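Local coordinates for protein ftsY (Mycoplasma mycoides, PDB 1ZU4) that is an SRP receptor of the SRP54-type family, seen here as its NG domain, a helical bundle joined to a P-loop GTPase-type domain, at residues Glu35-Leu40 against Asn59-Lys64; Glu80-Ala85 against Gln303-Leu308; Gln84-Asn89 against Ile282-Ile287; Met109-Asn114 against Glu248-Val253. All blocks are in the same frame, centred on the assembly; numbering follows the deposited sequence.

In the fold
All four contacts are largely buried, but they differ in place and chemistry. Contact 1 lies farthest out, about 29 Å from the chain centre to its own centre, within the helical bundle. It pairs an apolar floor with an arginine stacked on a ring near solvent. Contacts 2 and 3 both use helix 71-87 and share Gln-84 and Ala-85. Contact 2 sets that helix on helix 301-308 mainly through aliphatic groups, whereas contact 3 brings it to strand 284-288 through one tyrosine hydroxyl and two waters. Contact 4 lies inside the P-loop domain, where a phenylalanine covers a glycine. Contacts 3 and 4 reach the same sheet.

Contact 1. Residues Glu35-Leu40 against Asn59-Lys64; sequences EFFEEL and NLVRKK
Phe-37 of helix 34-46 reaches across to Val-61 and Arg-62 of helix 51-64. The helix segments run roughly antiparallel, at 144°, with axes 11.2 Å apart at closest approach. That is a wide spacing, and the phenylalanine spans much of it. The tight part is at the far end of the ring. Its CZ stands 3.4 Å from Arg-62 CA, so the ring reaches the opposite backbone. Val-61 CG1 sits at the ring edge, 3.6 Å from Phe-37 CE2. Leu-40 extends this apolar floor: its CD2 meets Val-61 CG1 tip to tip at a looser 4.2 Å. Both faces of the Phe-37 ring are covered. Phe-36 CD2 lies over the centre of one face, and Arg-62 CB makes a CH-pi contact with the other. The solvent side is at Arg-62, which is partly exposed. Its CG is anti to the backbone N (chi1 165°), and the chain then bends at chi2 and chi3. The bends fold the guanidinium back over Phe-37, where it is stacked on the ring with the two planes 25° apart and centres 4.4 Å apart. NH2 is placed above the start of the side chain, 3.5 Å from Phe-37 CB. Arg-62 NH1 also forms a salt bridge with Asp-34, at the start of helix 34-46, so the group is held by both a face and a charge. Beneath, Leu-40 and Phe-36 pack on Leu-25 of helix 12-27, and Val-61 touches Ser-81 of helix 71-87. This layering of helices round an apolar core is typical of the helical bundle, or N domain, of SRP54-type proteins.

Contact 2. Residues Glu80-Ala85 against Gln303-Leu308; sequences ESLYQA and QYIVHL
Leu-82 and Tyr-83 receive Ile-305 where the helical bundle meets the GTPase-type domain, the N-G interface of an SRP54-type NG domain. Helix 71-87 supplies one wall and the C-terminal helix 301-308 the other. The backbones come close, with the CA atoms of Tyr-83 and Ile-305 6.3 Å apart. The contact across the segments is apolar. Ile-305 points at the opposite helix and uses CG1, CG2 and CD1. Its CG2 and CD1 both approach Leu-82 CB from the same side, each at 3.8 Å. Both branches therefore touch Leu-82, while CG1 itself lies nearest the backbone of the next residue, 3.9 Å from Tyr-83 N. Tyr-83 offers only the root of its side chain, CB, at 4.3 Å from Ile-305 CG1. Its phenol leads away from the contact. Leu-82 is enclosed further by Phe-18 of helix 12-27 and Leu-274 of helix 272-280, so the seam joins parts from both domains. Polar interactions lie off this seam. Lys-64 of helix 51-64 binds Glu-80 in a salt bridge and Gln-84 in a hydrogen bond, on the bundle side of helix 71-87. Tyr-304 turns into its own domain, where its OH bonds Gly-270 O and Gly-273 N. Within helix 301-308, one turn is bridged by side chains: His-307 NE2 donates to Gln-303 OE1 over 2.9 Å. The oxygen lies in the imidazole plane, but the donor stands about 45° out of the amide carbonyl plane.

Contact 3. Residues Gln84-Asn89 against Ile282-Ile287; sequences QAYTDN and IPIKMI
Tyr-86 reaches from the last turn of helix 71-87 to the start of strand 284-288, and its OH accepts a hydrogen bond from Ile-284 N. The bond is long, 3.3 Å from Tyr-86 OH to Ile-284 N, but nearly straight at 167°. The backbones stay well apart, with the CA atoms of Tyr-86 and Pro-283 9.5 Å from each other, so the whole length of the phenol is needed. Its first torsion sets the direction: CG is anti to the backbone N (chi1 -173°), which points the ring and its hydroxyl at the strand. Two waters also bond this hydroxyl. Water 1 lies 2.9 Å from Tyr-86 OH and donates to Ile-282 O. Water 2 is 2.6 Å from Tyr-86 OH, in the ring plane at its edge, and donates to Ile-284 O. The hydroxyl thus has three partners: Ile-284 N directly, and two waters that lead to the carbonyls of Ile-282 and Ile-284. The Ile-284 side chain packs round it, with CB 3.7 Å from Tyr-86 OH. Its CD1 lies oblique to the ring, a loose 4.4 Å from Tyr-86 CE1. At the helix end, Asn-89 folds back with chi1 59°. Its ND2 bonds Tyr-86 O at 2.9 Å, in the carbonyl plane and on a lone pair. Lys-277 NZ binds the same carbonyl oxygen and Asp-88 O. Tyr-86 also packs on Leu-274 of helix 272-280. One direct hydrogen bond and two waters thus join the last bundle helix to the central sheet of the P-loop domain, part of the N-G interface of SRP54-type proteins.

Contact 4. Residues Met109-Asn114 against Glu248-Val253; sequences MLVGVN and EEFSKV
Phe-250 lays one ring face on the backbone of Gly-112, just where strand 106-111 gives way to a loop. The main interaction is CH-pi. Gly-112 CA stands over the ring centre, 3.7 Å from the centroid and 9° off the normal. The neighbouring backbone atoms follow the same face, with Gly-112 C 3.5 Å from Phe-250 CE1. The bare glycine backbone lets the ring lie flat on CA. The ring gets there because CG is anti to the backbone N of Phe-250 (chi1 -160°). Apolar packing adds to this: Val-111 CB approaches Phe-250 CE2 at 3.8 Å, obliquely to the ring. Leu-233 of strand 230-236 and Leu-209 of helix 206-221 also touch Phe-250. Hydrogen bonds stay within each side. Ser-251 OG donates to Glu-248 O at 2.7 Å, near the end of helix 241-250. Gly-112 O accepts from Lys-118 NZ, and Val-113 O bonds Thr-116 OG1. The order strand, glycine, loop and helix 118-131 is consistent with a Walker A motif, the P-loop of this GTPase-type fold.

Contact 1. Residues Glu35-Leu40 against Asn59-Lys64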
# COMPACT_ATOMS: atom_id res chain seq x y z
N GLU A 35 29.37 -10.22 -18.29
CA GLU A 35 28.41 -11.26 -18.64
C GLU A 35 27.53 -11.65 -17.44
O GLU A 35 26.34 -11.92 -17.61
CB GLU A 35 29.12 -12.49 -19.20
CG GLU A 35 28.27 -13.26 -20.16
CD GLU A 35 29.02 -14.41 -20.79
OE1 GLU A 35 30.06 -14.15 -21.45
OE2 GLU A 35 28.57 -15.56 -20.63
N PHE A 36 28.11 -11.68 -16.23
CA PHE A 36 27.32 -11.95 -15.02
C PHE A 36 26.25 -10.89 -14.80
O PHE A 36 25.10 -11.22 -14.44
CB PHE A 36 28.19 -12.10 -13.76
CG PHE A 36 27.42 -11.96 -12.50
CD1 PHE A 36 26.58 -13.00 -12.07
CD2 PHE A 36 27.44 -10.76 -11.77
CE1 PHE A 36 25.82 -12.88 -10.89
CE2 PHE A 36 26.69 -10.62 -10.59
CZ PHE A 36 25.86 -11.68 -10.17
N PHE A 37 26.62 -9.61 -14.95
CA PHE A 37 25.64 -8.54 -14.80
C PHE A 37 24.50 -8.62 -15.82
O PHE A 37 23.39 -8.30 -15.50
CB PHE A 37 26.28 -7.16 -14.62
CG PHE A 37 26.91 -6.99 -13.26
CD1 PHE A 37 28.28 -7.17 -13.09
CD2 PHE A 37 26.12 -6.74 -12.14
CE1 PHE A 37 28.86 -7.06 -11.84
CE2 PHE A 37 26.71 -6.61 -10.88
CZ PHE A 37 28.07 -6.78 -10.73
N GLU A 38 24.76 -9.15 -17.01
CA GLU A 38 23.70 -9.36 -17.99
C GLU A 38 22.71 -10.40 -17.49
O GLU A 38 21.51 -10.25 -17.68
CB GLU A 38 24.25 -9.82 -19.34
CG GLU A 38 25.12 -8.83 -20.05
CD GLU A 38 25.82 -9.47 -21.23
OE1 GLU A 38 25.23 -10.39 -21.86
OE2 GLU A 38 26.96 -9.06 -21.54
N GLU A 39 23.26 -11.47 -16.90
CA GLU A 39 22.43 -12.55 -16.36
C GLU A 39 21.66 -12.02 -15.18
O GLU A 39 20.50 -12.31 -15.05
CB GLU A 39 23.27 -13.75 -15.90
CG GLU A 39 24.08 -14.48 -16.98
CD GLU A 39 23.23 -15.17 -18.03
OE1 GLU A 39 22.04 -15.45 -17.78
OE2 GLU A 39 23.78 -15.40 -19.13
N LEU A 40 22.32 -11.26 -14.29
CA LEU A 40 21.61 -10.73 -13.14
C LEU A 40 20.47 -9.82 -13.56
O LEU A 40 19.35 -9.88 -13.02
CB LEU A 40 22.58 -10.02 -12.20
CG LEU A 40 21.92 -9.18 -11.06
CD1 LEU A 40 21.34 -10.10 -10.03
CD2 LEU A 40 22.95 -8.23 -10.42
N ASN A 59 23.41 -1.42 -11.09
CA ASN A 59 24.54 -0.47 -10.91
C ASN A 59 25.06 -0.43 -9.49
O ASN A 59 26.26 -0.44 -9.26
CB ASN A 59 24.20 0.93 -11.38
CG ASN A 59 24.19 1.05 -12.88
OD1 ASN A 59 23.59 1.97 -13.44
ND2 ASN A 59 24.83 0.10 -13.56
N LEU A 60 24.13 -0.40 -8.53
CA LEU A 60 24.47 -0.56 -7.12
C LEU A 60 25.23 -1.86 -6.76
O LEU A 60 26.23 -1.81 -6.04
CB LEU A 60 23.21 -0.43 -6.27
CG LEU A 60 22.78 1.02 -6.04
CD1 LEU A 60 21.36 1.03 -5.49
CD2 LEU A 60 23.80 1.79 -5.14
N VAL A 61 24.74 -3.01 -7.22
CA VAL A 61 25.43 -4.29 -7.01
C VAL A 61 26.84 -4.22 -7.67
O VAL A 61 27.84 -4.57 -7.07
CB VAL A 61 24.68 -5.48 -7.60
CG1 VAL A 61 25.55 -6.76 -7.52
CG2 VAL A 61 23.33 -5.73 -6.86
N ARG A 62 26.91 -3.67 -8.87
CA ARG A 62 28.19 -3.54 -9.57
C ARG A 62 29.14 -2.63 -8.80
O ARG A 62 30.34 -2.89 -8.73
CB ARG A 62 27.93 -3.10 -11.03
CG ARG A 62 29.19 -2.61 -11.68
CD ARG A 62 29.33 -2.88 -13.15
NE ARG A 62 28.15 -3.14 -13.99
CZ ARG A 62 28.27 -3.88 -15.09
NH1 ARG A 62 29.45 -4.41 -15.36
NH2 ARG A 62 27.25 -4.11 -15.92
N LYS A 63 28.61 -1.60 -8.16
CA LYS A 63 29.43 -0.69 -7.38
C LYS A 63 30.00 -1.32 -6.10
O LYS A 63 31.14 -1.03 -5.72
CB LYS A 63 28.62 0.54 -7.01
CG LYS A 63 29.51 1.67 -6.54
CD LYS A 63 29.01 2.99 -7.12
CE LYS A 63 27.96 3.56 -6.21
NZ LYS A 63 28.60 3.90 -4.90
N LYS A 64 29.19 -2.15 -5.45
CA LYS A 64 29.52 -2.80 -4.17
C LYS A 64 30.46 -4.00 -4.32
O LYS A 64 30.97 -4.56 -3.34
CB LYS A 64 28.20 -3.27 -3.53
CG LYS A 64 27.38 -2.13 -3.00
CD LYS A 64 25.92 -2.47 -2.76
CE LYS A 64 25.10 -1.17 -2.73
NZ LYS A 64 25.31 -0.39 -1.46

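Contact 2. Residues Glu80-Ala85 against Gln303-Leu308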
# COMPACT_ATOMS: atom_id res chain seq x y z
N GLU A 80 21.12 -5.32 -0.18
CA GLU A 80 21.40 -3.94 0.13
C GLU A 80 21.02 -3.00 -1.00
O GLU A 80 20.48 -1.94 -0.75
CB GLU A 80 22.89 -3.78 0.50
CG GLU A 80 23.32 -2.36 0.79
CD GLU A 80 24.75 -2.32 1.35
OE1 GLU A 80 25.00 -2.96 2.40
OE2 GLU A 80 25.62 -1.67 0.73
N SER A 81 21.28 -3.41 -2.24
CA SER A 81 20.96 -2.59 -3.42
C SER A 81 19.47 -2.47 -3.69
O SER A 81 19.03 -1.46 -4.25
CB SER A 81 21.67 -3.10 -4.69
OG SER A 81 23.12 -3.18 -4.50
N LEU A 82 18.70 -3.49 -3.30
CA LEU A 82 17.24 -3.47 -3.46
C LEU A 82 16.65 -2.44 -2.51
O LEU A 82 15.87 -1.58 -2.92
CB LEU A 82 16.64 -4.85 -3.19
CG LEU A 82 16.89 -5.92 -4.28
CD1 LEU A 82 16.62 -7.30 -3.71
CD2 LEU A 82 16.09 -5.71 -5.61
N TYR A 83 17.05 -2.54 -1.24
CA TYR A 83 16.67 -1.58 -0.23
C TYR A 83 17.07 -0.16 -0.62
O TYR A 83 16.26 0.79 -0.49
CB TYR A 83 17.32 -1.99 1.10
CG TYR A 83 17.24 -0.95 2.15
CD1 TYR A 83 16.13 -0.89 3.01
CD2 TYR A 83 18.25 -0.01 2.28
CE1 TYR A 83 16.05 0.05 3.97
CE2 TYR A 83 18.16 0.98 3.21
CZ TYR A 83 17.07 0.98 4.07
OH TYR A 83 16.98 1.94 5.00
N GLN A 84 18.33 0.02 -1.05
CA GLN A 84 18.81 1.38 -1.46
C GLN A 84 18.08 1.99 -2.68
O GLN A 84 17.86 3.22 -2.77
CB GLN A 84 20.34 1.40 -1.65
CG GLN A 84 21.04 1.14 -0.32
CD GLN A 84 22.54 1.32 -0.38
OE1 GLN A 84 23.16 1.25 -1.44
NE2 GLN A 84 23.13 1.53 0.78
N ALA A 85 17.66 1.11 -3.60
CA ALA A 85 16.96 1.55 -4.81
C ALA A 85 15.63 2.20 -4.42
O ALA A 85 15.24 3.23 -4.98
CB ALA A 85 16.72 0.37 -5.72
N GLN A 303 12.07 -4.94 5.70
CA GLN A 303 11.39 -6.20 5.93
C GLN A 303 10.87 -6.79 4.62
O GLN A 303 10.95 -7.99 4.40
CB GLN A 303 10.26 -6.01 6.93
CG GLN A 303 10.76 -5.95 8.39
CD GLN A 303 11.41 -7.24 8.84
OE1 GLN A 303 10.71 -8.23 9.07
NE2 GLN A 303 12.74 -7.26 8.95
N TYR A 304 10.28 -5.94 3.78
CA TYR A 304 9.83 -6.37 2.48
C TYR A 304 11.02 -7.00 1.73
O TYR A 304 10.93 -8.13 1.25
CB TYR A 304 9.31 -5.15 1.72
CG TYR A 304 8.79 -5.43 0.34
CD1 TYR A 304 7.45 -5.77 0.13
CD2 TYR A 304 9.63 -5.27 -0.79
CE1 TYR A 304 6.97 -5.98 -1.15
CE2 TYR A 304 9.17 -5.49 -2.04
CZ TYR A 304 7.84 -5.84 -2.23
OH TYR A 304 7.41 -6.04 -3.48
N ILE A 305 12.15 -6.29 1.70
CA ILE A 305 13.34 -6.79 0.97
C ILE A 305 13.94 -8.07 1.58
O ILE A 305 14.28 -9.01 0.87
CB ILE A 305 14.44 -5.67 0.87
CG1 ILE A 305 13.91 -4.47 0.07
CG2 ILE A 305 15.71 -6.20 0.19
CD1 ILE A 305 13.33 -4.81 -1.28
N VAL A 306 14.12 -8.09 2.90
CA VAL A 306 14.68 -9.27 3.59
C VAL A 306 13.81 -10.53 3.40
O VAL A 306 14.32 -11.62 3.11
CB VAL A 306 14.95 -8.93 5.09
CG1 VAL A 306 15.13 -10.19 5.92
CG2 VAL A 306 16.19 -8.02 5.19
N HIS A 307 12.50 -10.39 3.54
CA HIS A 307 11.60 -11.54 3.34
C HIS A 307 11.47 -11.95 1.85
O HIS A 307 11.34 -13.15 1.51
CB HIS A 307 10.25 -11.28 4.03
CG HIS A 307 10.37 -11.24 5.53
ND1 HIS A 307 10.50 -12.38 6.29
CD2 HIS A 307 10.42 -10.20 6.40
CE1 HIS A 307 10.61 -12.05 7.57
NE2 HIS A 307 10.55 -10.73 7.66
N LEU A 308 11.56 -10.98 0.96
CA LEU A 308 11.63 -11.26 -0.51
C LEU A 308 12.87 -12.07 -0.81
O LEU A 308 12.84 -12.96 -1.67
CB LEU A 308 11.73 -9.97 -1.34
CG LEU A 308 11.90 -10.10 -2.87
CD1 LEU A 308 10.82 -11.04 -3.49
CD2 LEU A 308 11.85 -8.72 -3.48

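Contact 3. Residues Gln84-Asn89 against Ile282-Ile287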
# COMPACT_ATOMS: atom_id res chain seq x y z
N GLN A 84 18.33 0.02 -1.05
CA GLN A 84 18.81 1.38 -1.46
C GLN A 84 18.08 1.99 -2.68
O GLN A 84 17.86 3.22 -2.77
CB GLN A 84 20.34 1.40 -1.65
CG GLN A 84 21.04 1.14 -0.32
CD GLN A 84 22.54 1.32 -0.38
OE1 GLN A 84 23.16 1.25 -1.44
NE2 GLN A 84 23.13 1.53 0.78
N ALA A 85 17.66 1.11 -3.60
CA ALA A 85 16.96 1.55 -4.81
C ALA A 85 15.63 2.20 -4.42
O ALA A 85 15.24 3.23 -4.98
CB ALA A 85 16.72 0.37 -5.72
N TYR A 86 14.97 1.59 -3.46
CA TYR A 86 13.72 2.12 -2.91
C TYR A 86 13.97 3.36 -2.07
O TYR A 86 13.24 4.34 -2.20
CB TYR A 86 13.03 1.06 -2.06
CG TYR A 86 11.65 1.44 -1.58
CD1 TYR A 86 10.54 1.07 -2.34
CD2 TYR A 86 11.46 2.21 -0.41
CE1 TYR A 86 9.26 1.40 -1.94
CE2 TYR A 86 10.14 2.58 0.01
CZ TYR A 86 9.06 2.14 -0.77
OH TYR A 86 7.76 2.43 -0.46
N THR A 87 14.97 3.31 -1.20
CA THR A 87 15.17 4.41 -0.26
C THR A 87 15.89 5.63 -0.89
O THR A 87 16.03 6.63 -0.23
CB THR A 87 15.96 3.95 1.00
OG1 THR A 87 17.18 3.35 0.57
CG2 THR A 87 15.17 2.94 1.81
N ASP A 88 16.36 5.51 -2.14
CA ASP A 88 16.92 6.63 -2.90
C ASP A 88 15.78 7.57 -3.36
O ASP A 88 15.14 7.37 -4.41
CB ASP A 88 17.76 6.12 -4.10
CG ASP A 88 18.25 7.24 -5.03
OD1 ASP A 88 18.64 8.33 -4.52
OD2 ASP A 88 18.24 7.03 -6.27
N ASN A 89 15.50 8.56 -2.53
CA ASN A 89 14.41 9.48 -2.78
C ASN A 89 14.55 10.75 -1.93
O ASN A 89 15.35 10.82 -0.99
CB ASN A 89 13.04 8.79 -2.52
CG ASN A 89 12.91 8.27 -1.10
OD1 ASN A 89 13.02 9.04 -0.13
ND2 ASN A 89 12.69 6.95 -0.97
N ILE A 282 5.41 7.58 -4.51
CA ILE A 282 4.57 7.79 -3.34
C ILE A 282 4.88 6.63 -2.39
O ILE A 282 4.99 5.51 -2.85
CB ILE A 282 3.04 7.78 -3.68
CG1 ILE A 282 2.62 8.95 -4.56
CG2 ILE A 282 2.20 7.81 -2.41
CD1 ILE A 282 1.34 8.71 -5.36
N PRO A 283 5.03 6.90 -1.07
CA PRO A 283 5.39 5.79 -0.19
C PRO A 283 4.28 4.79 -0.00
O PRO A 283 3.09 5.14 0.17
CB PRO A 283 5.65 6.47 1.15
CG PRO A 283 5.67 7.94 0.88
CD PRO A 283 4.86 8.16 -0.33
N ILE A 284 4.69 3.53 0.05
CA ILE A 284 3.82 2.49 0.50
C ILE A 284 3.83 2.63 2.04
O ILE A 284 4.91 2.73 2.62
CB ILE A 284 4.34 1.09 0.06
CG1 ILE A 284 4.40 0.98 -1.46
CG2 ILE A 284 3.47 -0.03 0.66
CD1 ILE A 284 5.18 -0.21 -1.94
N LYS A 285 2.64 2.63 2.67
CA LYS A 285 2.55 2.85 4.12
C LYS A 285 1.97 1.69 4.91
O LYS A 285 2.24 1.56 6.11
CB LYS A 285 1.80 4.15 4.44
CG LYS A 285 2.56 5.42 3.89
CD LYS A 285 1.97 6.67 4.39
CE LYS A 285 2.75 7.88 3.86
NZ LYS A 285 2.26 9.13 4.52
N MET A 286 1.15 0.88 4.27
CA MET A 286 0.58 -0.29 4.93
C MET A 286 0.63 -1.36 3.87
O MET A 286 0.51 -1.07 2.68
CB MET A 286 -0.91 -0.10 5.31
CG MET A 286 -1.22 0.97 6.36
SD MET A 286 -0.72 0.56 8.05
CE MET A 286 -2.25 0.00 8.72
N ILE A 287 0.83 -2.59 4.30
CA ILE A 287 0.83 -3.73 3.39
C ILE A 287 -0.09 -4.85 3.92
O ILE A 287 0.02 -5.24 5.08
CB ILE A 287 2.26 -4.28 3.17
CG1 ILE A 287 2.26 -5.43 2.15
CG2 ILE A 287 2.98 -4.64 4.52
CD1 ILE A 287 3.66 -5.95 1.84
O HOH W 1 7.02 3.84 -2.93
O HOH W 2 7.64 3.42 1.99

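Contact 4. Residues Met109-Asn114 against Glu248-Val253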
# COMPACT_ATOMS: atom_id res chain seq x y z
N MET A 109 -8.56 9.40 4.37
CA MET A 109 -9.44 8.89 3.29
C MET A 109 -8.86 7.70 2.56
O MET A 109 -7.69 7.64 2.34
CB MET A 109 -9.68 9.98 2.27
CG MET A 109 -10.17 11.27 2.85
SD MET A 109 -10.48 12.36 1.49
CE MET A 109 -11.71 13.42 2.28
N LEU A 110 -9.68 6.76 2.15
CA LEU A 110 -9.20 5.71 1.31
C LEU A 110 -9.77 5.95 -0.09
O LEU A 110 -10.93 6.34 -0.23
CB LEU A 110 -9.62 4.35 1.82
CG LEU A 110 -8.93 3.69 3.04
CD1 LEU A 110 -7.89 2.79 2.57
CD2 LEU A 110 -8.40 4.64 4.11
N VAL A 111 -8.90 5.86 -1.09
CA VAL A 111 -9.28 6.17 -2.48
C VAL A 111 -8.77 5.10 -3.42
O VAL A 111 -7.98 4.25 -3.03
CB VAL A 111 -8.75 7.54 -2.97
CG1 VAL A 111 -9.30 8.68 -2.11
CG2 VAL A 111 -7.19 7.56 -3.05
N GLY A 112 -9.22 5.17 -4.67
CA GLY A 112 -8.82 4.24 -5.72
C GLY A 112 -10.03 3.87 -6.57
O GLY A 112 -11.19 4.20 -6.23
N VAL A 113 -9.76 3.18 -7.68
CA VAL A 113 -10.83 2.64 -8.52
C VAL A 113 -11.45 1.46 -7.82
O VAL A 113 -10.76 0.62 -7.21
CB VAL A 113 -10.38 2.15 -9.93
CG1 VAL A 113 -9.62 0.87 -9.83
CG2 VAL A 113 -11.59 1.91 -10.82
N ASN A 114 -12.76 1.38 -7.96
CA ASN A 114 -13.53 0.32 -7.36
C ASN A 114 -13.03 -1.09 -7.73
O ASN A 114 -12.41 -1.31 -8.80
CB ASN A 114 -15.01 0.56 -7.71
CG ASN A 114 -15.45 1.97 -7.26
OD1 ASN A 114 -16.26 2.63 -7.93
ND2 ASN A 114 -14.93 2.42 -6.13
N GLU A 248 -1.08 5.05 -10.92
CA GLU A 248 -0.59 6.35 -11.39
C GLU A 248 -1.70 7.23 -12.01
O GLU A 248 -1.73 8.44 -11.82
CB GLU A 248 0.60 6.19 -12.36
CG GLU A 248 1.16 7.57 -12.90
CD GLU A 248 1.84 8.46 -11.82
OE1 GLU A 248 1.75 8.18 -10.62
OE2 GLU A 248 2.43 9.51 -12.21
N GLU A 249 -2.60 6.62 -12.78
CA GLU A 249 -3.61 7.43 -13.44
C GLU A 249 -4.53 7.99 -12.37
O GLU A 249 -5.02 9.11 -12.49
CB GLU A 249 -4.39 6.61 -14.48
CG GLU A 249 -3.49 6.00 -15.62
CD GLU A 249 -4.29 5.12 -16.61
OE1 GLU A 249 -5.45 5.47 -16.94
OE2 GLU A 249 -3.73 4.11 -17.08
N PHE A 250 -4.77 7.23 -11.31
CA PHE A 250 -5.68 7.69 -10.27
C PHE A 250 -5.04 8.83 -9.48
O PHE A 250 -5.72 9.69 -8.98
CB PHE A 250 -6.09 6.56 -9.32
CG PHE A 250 -7.34 6.86 -8.56
CD1 PHE A 250 -8.58 6.47 -9.08
CD2 PHE A 250 -7.30 7.59 -7.39
CE1 PHE A 250 -9.76 6.79 -8.41
CE2 PHE A 250 -8.47 7.93 -6.73
CZ PHE A 250 -9.70 7.52 -7.22
N SER A 251 -3.71 8.78 -9.33
CA SER A 251 -3.01 9.83 -8.62
C SER A 251 -3.24 11.24 -9.18
O SER A 251 -2.80 12.20 -8.55
CB SER A 251 -1.50 9.52 -8.48
OG SER A 251 -0.78 9.83 -9.65
N LYS A 252 -3.95 11.39 -10.32
CA LYS A 252 -4.24 12.74 -10.89
C LYS A 252 -5.60 13.30 -10.44
O LYS A 252 -5.95 14.47 -10.66
CB LYS A 252 -4.21 12.72 -12.43
CG LYS A 252 -3.02 12.04 -13.10
CD LYS A 252 -1.71 12.50 -12.50
CE LYS A 252 -0.53 11.91 -13.26
NZ LYS A 252 0.44 12.96 -13.71
N VAL A 253 -6.37 12.44 -9.80
CA VAL A 253 -7.74 12.72 -9.44
C VAL A 253 -7.75 13.13 -7.97
O VAL A 253 -8.63 13.85 -7.51
CB VAL A 253 -8.61 11.43 -9.69
CG1 VAL A 253 -9.95 11.53 -9.07
CG2 VAL A 253 -8.72 11.12 -11.20